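PDB 2EG4: probable thiosulfate sulfurtransferase from Thermus thermophilus, which probably transfers sulfur from thiosulfate to cyanide, as rhodaneses do, and carries a bound zinc ion. Local coordinates for residues G83-V89 / A115-W121; E141-G145 / R157-N163; L175-L181 / V203-V209. All coordinates share one frame; numbering follows the deposited sequence.

Contact 1. Residues G83-V89 / A115-W121; sequences GLGGLEV and AKLRRDW
Arg118 and Trp121 close over the C-terminal turn of helix 73-84, which ends in a Schellman motif: Gly86 takes up phi 96°, a conformation that suits glycine, and its N bonds back to Gly83 O. The carbonyls left at this helix end meet the loop 115-118, just before a short 3-10 turn at 119-121. Arg118 N binds Leu84 O at 2.8 Å, and Lys116 N binds Gly85 O at 2.9 Å, coming from well above the plane of that carbonyl. Leu84 O also receives a CA-H...O contact from Leu117 CA at 3.2 Å.

The long arginine side chain suits its place because it can follow the turn. Bent at chi3 (-65°), it brings NE to within 2.8 Å of Gly83 O in a weak, strongly bent hydrogen bond, and sends NH2 on to a salt bridge with Glu88 OE2 at 3.5 Å. The carboxylate and guanidinium planes there lie 37° apart. Trp121 supplies a broad flat cover: Gly83, which has no side chain, lets the indole come down on the backbone itself, with CZ3 3.4 Å from Gly83 CA. Arg118 CD lies over the rim of the same ring.

Farther out, Glu48 and Thr52 of helix 41-57 bind Leu117 N and Ala115 N, fixing the course of the loop, while Phe201 meets the Trp121 ring. At the edge of that indole, CH2 touches Val89 CG2 at 4.1 Å.

Contact 2. Residues E141-G145 / R157-N163; sequences EEFQG and RIPGSKN. With SO4 (sulfate ion), chain E.
In the beta-alpha-beta unit made of strand 134-136, helix 140-143 and strand 162-163, the ring of Phe143 joins the helix to the incoming strand by lying in a sandwich between Arg157 and Asn163. Asn163 CB sits over the centre of one ring face, 3.5 Å from the centroid, and the amide beyond it stacks with its plane only 10° from that of the ring. Two backbone carbonyls, of Asp136 and Arg138, accept from Asn163 ND2, which probably helps to fix the amide's rotation against the ring.

On the opposite face Arg157 CD makes a CH-pi contact 3.6 Å from the Phe143 centroid, and the guanidinium beyond adds a cation-pi interaction. Phe143 reaches between the two with CG anti to its backbone N (chi1 -177°). Its carbonyl is used as well: Arg157 NH1 gives Phe143 O a hydrogen bond of 3.0 Å, lying nearly in the guanidinium plane.

An arginine suits this position because its NE and NH2 remain to bind a sulfate ion, probably taken up from the crystallisation liquor. NE binds sulfate O4 at 2.9 Å and NH2 binds O1 at 3.0 Å. The zinc ion is remote, about 13 Å from the Arg157 side chain. Gly160, whose positive phi fits the third position of the type II turn from Ile158 to Ser161, aims its backbone N at the same sulfate O4, 2.9 Å away.

Contact 3. Residues L175-L181 / V203-V209; sequences LLERLGL and VLRSLGV
Leu176 is the main bump of this contact, its forked tip pushed into a hollow walled by Leu204, Leu207 and Val209. The CD2 branch meets the most neighbours: it lies 3.7 Å from Leu207 CD1, 3.7 Å from Val209 CG2 and 4.0 Å from Leu204 CD2, so one methyl touches all three walls. The CD1 branch stays by the backbone, 3.6 Å from Leu207 O. CG stands anti to the carbonyl carbon (chi1 -55°), and the Leu176 side chain lies antiparallel to those of Leu207 and Val209, flank against flank.

A second, shallower fit lies beside it. Leu175 CD2 enters the notch between Val203 and Leu207, 3.9 Å from Val203 CG1, and crosses both side chains at about a right angle. The filling is mutual, for Leu204 CD2 projects back between Leu176 and Leu181, reaching Leu181 CD1 at 4.1 Å, with Leu179 at the margin.

These helices, 175-179 and 195-206, come before and after strand 186-190 in the alpha/beta rhodanese fold, and the helices and the turns that end them share that strand as a floor: Leu181 and Val209 rest on Val187, Leu204 on Val189. Branched aliphatic residues suit such a place, since the interface has no hydrogen bonds across it and depends on methyls fitting methyls. Both helices stop in Schellman motifs, at Gly180 and Gly208, where positive phi comes easily to glycine. The turns bring Leu181 and Val209 back toward the interface, and Leu181 CB approaches Val209 CG2 to 4.4 Å.

Overall arrangement
Contact 2 is a surface contact; contacts 1 and 3 are partly buried. Contacts 2 and 3 both belong to the second rhodanese-like range, 119-224, but share no helix or strand, and their nearest atoms stay about 6 Å apart. Contact 1 instead joins a helix end of the first range to the long connecting loop, and it touches contact 3 where Asp120 and Trp121 pack against Arg205. Chemistry follows place: contact 3, set against a sheet strand, is wholly aliphatic; contact 1 mixes backbone hydrogen bonds with an arginine and an indole; contact 2 stacks a ring against polar side chains and holds an anion. Helix-ending glycines recur in all three.

Contact 1. Residues G83-V89 / A115-W121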
# COMPACT_ATOMS: atom_id res chain seq x y z
N GLY A 83 0.73 -0.01 8.31
CA GLY A 83 0.77 1.37 8.79
C GLY A 83 -0.65 1.90 9.02
O GLY A 83 -0.91 2.68 9.94
N LEU A 84 -1.56 1.48 8.17
CA LEU A 84 -2.97 1.88 8.28
C LEU A 84 -3.59 1.36 9.58
O LEU A 84 -4.54 1.94 10.11
CB LEU A 84 -3.74 1.36 7.06
CG LEU A 84 -5.26 1.62 7.03
CD1 LEU A 84 -5.56 3.11 6.98
CD2 LEU A 84 -5.84 0.93 5.81
N GLY A 85 -3.05 0.25 10.07
CA GLY A 85 -3.52 -0.32 11.32
C GLY A 85 -2.87 0.34 12.52
O GLY A 85 -3.08 -0.10 13.65
N GLY A 86 -2.04 1.36 12.26
CA GLY A 86 -1.40 2.08 13.35
C GLY A 86 0.01 1.68 13.76
O GLY A 86 0.55 2.21 14.73
N LEU A 87 0.61 0.73 13.05
CA LEU A 87 1.98 0.33 13.38
C LEU A 87 2.97 1.29 12.75
O LEU A 87 2.70 1.88 11.71
CB LEU A 87 2.27 -1.06 12.85
CG LEU A 87 1.54 -2.23 13.50
CD1 LEU A 87 1.81 -3.50 12.70
CD2 LEU A 87 2.02 -2.37 14.94
N GLU A 88 4.13 1.46 13.40
CA GLU A 88 5.18 2.30 12.87
C GLU A 88 5.91 1.38 11.89
O GLU A 88 6.38 0.32 12.28
CB GLU A 88 6.12 2.75 13.99
CG GLU A 88 5.44 3.70 14.98
CD GLU A 88 4.78 4.88 14.28
OE1 GLU A 88 5.47 5.59 13.51
OE2 GLU A 88 3.56 5.12 14.50
N VAL A 89 5.94 1.75 10.61
CA VAL A 89 6.56 0.88 9.61
C VAL A 89 7.68 1.52 8.83
O VAL A 89 7.73 2.75 8.66
CB VAL A 89 5.50 0.37 8.57
CG1 VAL A 89 4.42 -0.40 9.30
CG2 VAL A 89 4.87 1.55 7.83
N ALA A 115 -5.16 -3.01 16.56
CA ALA A 115 -5.05 -2.04 15.49
C ALA A 115 -5.92 -0.83 15.76
O ALA A 115 -6.96 -0.94 16.40
CB ALA A 115 -5.45 -2.69 14.16
N LYS A 116 -5.48 0.32 15.27
CA LYS A 116 -6.21 1.58 15.39
C LYS A 116 -6.06 2.23 14.02
O LYS A 116 -4.96 2.67 13.65
CB LYS A 116 -5.59 2.47 16.46
CG LYS A 116 -6.33 3.78 16.69
CD LYS A 116 -7.71 3.52 17.26
CE LYS A 116 -8.42 4.81 17.60
NZ LYS A 116 -9.68 4.55 18.36
N LEU A 117 -7.14 2.29 13.25
CA LEU A 117 -7.06 2.85 11.90
C LEU A 117 -6.52 4.26 11.77
O LEU A 117 -6.98 5.19 12.43
CB LEU A 117 -8.41 2.83 11.19
CG LEU A 117 -8.97 1.54 10.60
CD1 LEU A 117 -10.08 1.93 9.61
CD2 LEU A 117 -7.89 0.74 9.88
N ARG A 118 -5.57 4.41 10.86
CA ARG A 118 -5.00 5.71 10.58
C ARG A 118 -5.80 6.24 9.40
O ARG A 118 -5.35 6.19 8.26
CB ARG A 118 -3.52 5.55 10.22
CG ARG A 118 -2.64 6.65 10.75
CD ARG A 118 -1.18 6.39 10.46
NE ARG A 118 -0.66 5.23 11.17
CZ ARG A 118 0.56 5.16 11.69
NH1 ARG A 118 1.39 6.19 11.57
NH2 ARG A 118 0.97 4.07 12.32
N ARG A 119 -7.01 6.75 9.65
CA ARG A 119 -7.86 7.25 8.57
C ARG A 119 -7.17 8.29 7.72
O ARG A 119 -7.49 8.44 6.54
CB ARG A 119 -9.18 7.84 9.12
CG ARG A 119 -10.26 6.82 9.44
CD ARG A 119 -10.74 6.07 8.20
NE ARG A 119 -11.43 6.94 7.24
CZ ARG A 119 -12.64 7.46 7.42
NH1 ARG A 119 -13.32 7.20 8.54
NH2 ARG A 119 -13.18 8.24 6.49
N ASP A 120 -6.22 9.00 8.32
CA ASP A 120 -5.50 10.04 7.58
C ASP A 120 -4.69 9.50 6.40
O ASP A 120 -4.38 10.23 5.46
CB ASP A 120 -4.59 10.85 8.53
CG ASP A 120 -3.72 9.99 9.43
OD1 ASP A 120 -4.27 9.24 10.26
OD2 ASP A 120 -2.47 10.06 9.30
N TRP A 121 -4.34 8.22 6.45
CA TRP A 121 -3.57 7.60 5.37
C TRP A 121 -4.45 7.18 4.20
O TRP A 121 -3.98 6.94 3.09
CB TRP A 121 -2.90 6.33 5.90
CG TRP A 121 -1.59 6.54 6.57
CD1 TRP A 121 -1.18 7.65 7.26
CD2 TRP A 121 -0.50 5.61 6.61
NE1 TRP A 121 0.11 7.46 7.72
CE2 TRP A 121 0.55 6.22 7.33
CE3 TRP A 121 -0.31 4.31 6.10
CZ2 TRP A 121 1.78 5.58 7.56
CZ3 TRP A 121 0.90 3.67 6.32
CH2 TRP A 121 1.94 4.31 7.05

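Contact 2. Residues E141-G145 / R157-N163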
# COMPACT_ATOMS: atom_id res chain seq x y z
N GLU A 141 -2.59 3.64 -20.94
CA GLU A 141 -3.61 2.80 -21.57
C GLU A 141 -4.77 2.49 -20.61
O GLU A 141 -5.93 2.38 -21.03
CB GLU A 141 -3.02 1.48 -22.06
CG GLU A 141 -2.07 1.57 -23.24
CD GLU A 141 -0.81 2.36 -22.94
OE1 GLU A 141 -0.30 2.29 -21.79
OE2 GLU A 141 -0.31 3.06 -23.86
N GLU A 142 -4.44 2.29 -19.34
CA GLU A 142 -5.46 2.00 -18.34
C GLU A 142 -6.22 3.30 -18.08
O GLU A 142 -7.45 3.31 -17.98
CB GLU A 142 -4.81 1.51 -17.04
CG GLU A 142 -4.23 0.08 -17.12
CD GLU A 142 -3.26 -0.22 -15.98
OE1 GLU A 142 -2.08 0.19 -16.07
OE2 GLU A 142 -3.70 -0.85 -15.00
N PHE A 143 -5.48 4.38 -17.98
CA PHE A 143 -6.05 5.71 -17.74
C PHE A 143 -7.05 6.10 -18.83
O PHE A 143 -8.08 6.72 -18.56
CB PHE A 143 -4.92 6.74 -17.70
CG PHE A 143 -5.37 8.13 -17.39
CD1 PHE A 143 -5.76 8.49 -16.11
CD2 PHE A 143 -5.37 9.10 -18.39
CE1 PHE A 143 -6.15 9.78 -15.82
CE2 PHE A 143 -5.76 10.41 -18.11
CZ PHE A 143 -6.14 10.75 -16.82
N GLN A 144 -6.73 5.74 -20.07
CA GLN A 144 -7.59 6.06 -21.20
C GLN A 144 -8.75 5.08 -21.35
O GLN A 144 -9.64 5.28 -22.19
CB GLN A 144 -6.77 6.08 -22.48
CG GLN A 144 -5.69 7.13 -22.52
CD GLN A 144 -4.91 7.07 -23.81
OE1 GLN A 144 -5.49 7.10 -24.89
NE2 GLN A 144 -3.59 6.99 -23.71
N GLY A 145 -8.73 4.03 -20.54
CA GLY A 145 -9.78 3.03 -20.60
C GLY A 145 -9.64 2.04 -21.73
O GLY A 145 -10.59 1.32 -22.04
N ARG A 157 -11.45 5.66 -15.87
CA ARG A 157 -10.75 6.38 -14.83
C ARG A 157 -11.76 7.22 -14.08
O ARG A 157 -12.88 7.43 -14.54
CB ARG A 157 -9.70 7.31 -15.45
CG ARG A 157 -10.33 8.32 -16.41
CD ARG A 157 -9.36 9.43 -16.81
NE ARG A 157 -9.99 10.39 -17.74
CZ ARG A 157 -10.15 10.17 -19.04
NH1 ARG A 157 -9.73 9.03 -19.59
NH2 ARG A 157 -10.71 11.10 -19.80
N ILE A 158 -11.36 7.69 -12.91
CA ILE A 158 -12.22 8.54 -12.11
C ILE A 158 -12.19 9.88 -12.85
O ILE A 158 -11.13 10.38 -13.19
CB ILE A 158 -11.67 8.65 -10.66
CG1 ILE A 158 -11.86 7.29 -9.97
CG2 ILE A 158 -12.39 9.76 -9.87
CD1 ILE A 158 -11.22 7.19 -8.60
N PRO A 159 -13.37 10.46 -13.13
CA PRO A 159 -13.43 11.74 -13.85
C PRO A 159 -12.62 12.83 -13.15
O PRO A 159 -12.69 12.98 -11.93
CB PRO A 159 -14.93 12.06 -13.87
CG PRO A 159 -15.58 10.66 -13.81
CD PRO A 159 -14.72 10.01 -12.74
N GLY A 160 -11.85 13.59 -13.94
CA GLY A 160 -11.07 14.67 -13.37
C GLY A 160 -9.68 14.30 -12.87
O GLY A 160 -8.88 15.17 -12.54
N SER A 161 -9.37 13.01 -12.82
CA SER A 161 -8.06 12.58 -12.34
C SER A 161 -6.96 12.85 -13.37
O SER A 161 -7.22 13.00 -14.56
CB SER A 161 -8.08 11.09 -12.02
OG SER A 161 -8.38 10.36 -13.19
N LYS A 162 -5.72 12.89 -12.89
CA LYS A 162 -4.58 13.12 -13.78
C LYS A 162 -3.71 11.88 -13.76
O LYS A 162 -3.53 11.27 -12.71
CB LYS A 162 -3.79 14.34 -13.32
CG LYS A 162 -4.64 15.60 -13.14
CD LYS A 162 -5.37 15.96 -14.43
CE LYS A 162 -6.21 17.24 -14.24
NZ LYS A 162 -7.01 17.57 -15.45
N ASN A 163 -3.15 11.53 -14.91
CA ASN A 163 -2.31 10.34 -15.01
C ASN A 163 -0.86 10.63 -14.60
O ASN A 163 -0.23 11.56 -15.10
CB ASN A 163 -2.38 9.82 -16.46
CG ASN A 163 -1.74 8.45 -16.64
OD1 ASN A 163 -1.37 8.08 -17.77
ND2 ASN A 163 -1.63 7.67 -15.56
S SO4 E . -11.83 13.80 -17.58
O1 SO4 E . -12.59 13.26 -18.76
O2 SO4 E . -10.62 14.55 -18.05
O3 SO4 E . -12.72 14.72 -16.81
O4 SO4 E . -11.40 12.67 -16.70

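Contact 3. Residues L175-L181 / V203-V209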
# COMPACT_ATOMS: atom_id res chain seq x y z
N LEU A 175 11.11 14.81 -8.81
CA LEU A 175 9.76 14.32 -9.07
C LEU A 175 8.67 15.36 -8.80
O LEU A 175 7.82 15.59 -9.65
CB LEU A 175 9.49 13.07 -8.22
CG LEU A 175 8.09 12.47 -8.36
CD1 LEU A 175 7.83 12.07 -9.81
CD2 LEU A 175 7.95 11.28 -7.42
N LEU A 176 8.70 15.96 -7.62
CA LEU A 176 7.70 16.96 -7.26
C LEU A 176 7.68 18.08 -8.29
O LEU A 176 6.63 18.67 -8.58
CB LEU A 176 7.98 17.53 -5.87
CG LEU A 176 8.08 16.49 -4.76
CD1 LEU A 176 8.02 17.19 -3.41
CD2 LEU A 176 6.95 15.48 -4.89
N GLU A 177 8.85 18.38 -8.84
CA GLU A 177 8.97 19.42 -9.84
C GLU A 177 8.28 18.97 -11.13
O GLU A 177 7.48 19.70 -11.69
CB GLU A 177 10.44 19.74 -10.11
CG GLU A 177 11.20 20.26 -8.90
CD GLU A 177 11.81 19.16 -8.04
OE1 GLU A 177 11.05 18.37 -7.43
OE2 GLU A 177 13.06 19.08 -7.98
N ARG A 178 8.59 17.76 -11.58
CA ARG A 178 7.97 17.26 -12.80
C ARG A 178 6.46 17.08 -12.62
O ARG A 178 5.70 17.16 -13.59
CB ARG A 178 8.61 15.94 -13.23
CG ARG A 178 10.04 16.09 -13.77
CD ARG A 178 10.55 14.79 -14.40
NE ARG A 178 10.71 13.72 -13.43
CZ ARG A 178 11.65 13.68 -12.49
NH1 ARG A 178 12.54 14.66 -12.41
NH2 ARG A 178 11.70 12.67 -11.64
N LEU A 179 6.03 16.85 -11.39
CA LEU A 179 4.60 16.66 -11.13
C LEU A 179 3.92 17.97 -10.77
O LEU A 179 2.69 18.06 -10.74
CB LEU A 179 4.39 15.64 -10.01
CG LEU A 179 4.71 14.17 -10.30
CD1 LEU A 179 4.52 13.35 -9.02
CD2 LEU A 179 3.82 13.64 -11.41
N GLY A 180 4.72 18.99 -10.48
CA GLY A 180 4.14 20.28 -10.12
C GLY A 180 3.52 20.27 -8.73
O GLY A 180 2.53 20.95 -8.48
N LEU A 181 4.11 19.49 -7.83
CA LEU A 181 3.62 19.42 -6.46
C LEU A 181 4.65 20.06 -5.56
O LEU A 181 5.71 20.48 -6.01
CB LEU A 181 3.42 17.95 -6.03
CG LEU A 181 2.58 17.07 -6.95
CD1 LEU A 181 2.65 15.63 -6.47
CD2 LEU A 181 1.14 17.56 -6.97
N VAL A 203 6.42 7.03 -1.60
CA VAL A 203 7.40 7.88 -2.25
C VAL A 203 7.05 9.34 -2.00
O VAL A 203 7.89 10.13 -1.55
CB VAL A 203 7.43 7.67 -3.78
CG1 VAL A 203 8.32 8.74 -4.45
CG2 VAL A 203 7.96 6.28 -4.10
N LEU A 204 5.79 9.69 -2.26
CA LEU A 204 5.35 11.07 -2.07
C LEU A 204 5.52 11.51 -0.62
O LEU A 204 5.97 12.63 -0.36
CB LEU A 204 3.89 11.24 -2.51
CG LEU A 204 3.65 11.21 -4.02
CD1 LEU A 204 2.16 11.29 -4.32
CD2 LEU A 204 4.36 12.40 -4.67
N ARG A 205 5.15 10.65 0.32
CA ARG A 205 5.27 10.98 1.73
C ARG A 205 6.72 11.25 2.10
O ARG A 205 7.00 12.17 2.89
CB ARG A 205 4.69 9.85 2.60
CG ARG A 205 3.16 9.83 2.59
CD ARG A 205 2.57 10.06 3.96
NE ARG A 205 1.16 10.47 3.88
CZ ARG A 205 0.42 10.78 4.94
NH1 ARG A 205 0.94 10.73 6.16
NH2 ARG A 205 -0.85 11.13 4.77
N SER A 206 7.64 10.49 1.52
CA SER A 206 9.05 10.69 1.82
C SER A 206 9.53 12.03 1.26
O SER A 206 10.56 12.55 1.71
CB SER A 206 9.90 9.56 1.25
OG SER A 206 10.05 9.68 -0.16
N LEU A 207 8.81 12.58 0.28
CA LEU A 207 9.20 13.86 -0.30
C LEU A 207 8.43 15.00 0.37
O LEU A 207 8.53 16.15 -0.05
CB LEU A 207 8.96 13.87 -1.81
CG LEU A 207 9.85 12.89 -2.60
CD1 LEU A 207 9.36 12.78 -4.03
CD2 LEU A 207 11.31 13.37 -2.54
N GLY A 208 7.66 14.66 1.40
CA GLY A 208 6.93 15.68 2.14
C GLY A 208 5.52 15.99 1.69
O GLY A 208 4.87 16.87 2.27
N VAL A 209 5.04 15.28 0.67
CA VAL A 209 3.69 15.48 0.16
C VAL A 209 2.67 14.70 1.00
O VAL A 209 2.93 13.56 1.37
CB VAL A 209 3.60 15.02 -1.31
CG1 VAL A 209 2.15 14.96 -1.75
CG2 VAL A 209 4.40 15.98 -2.19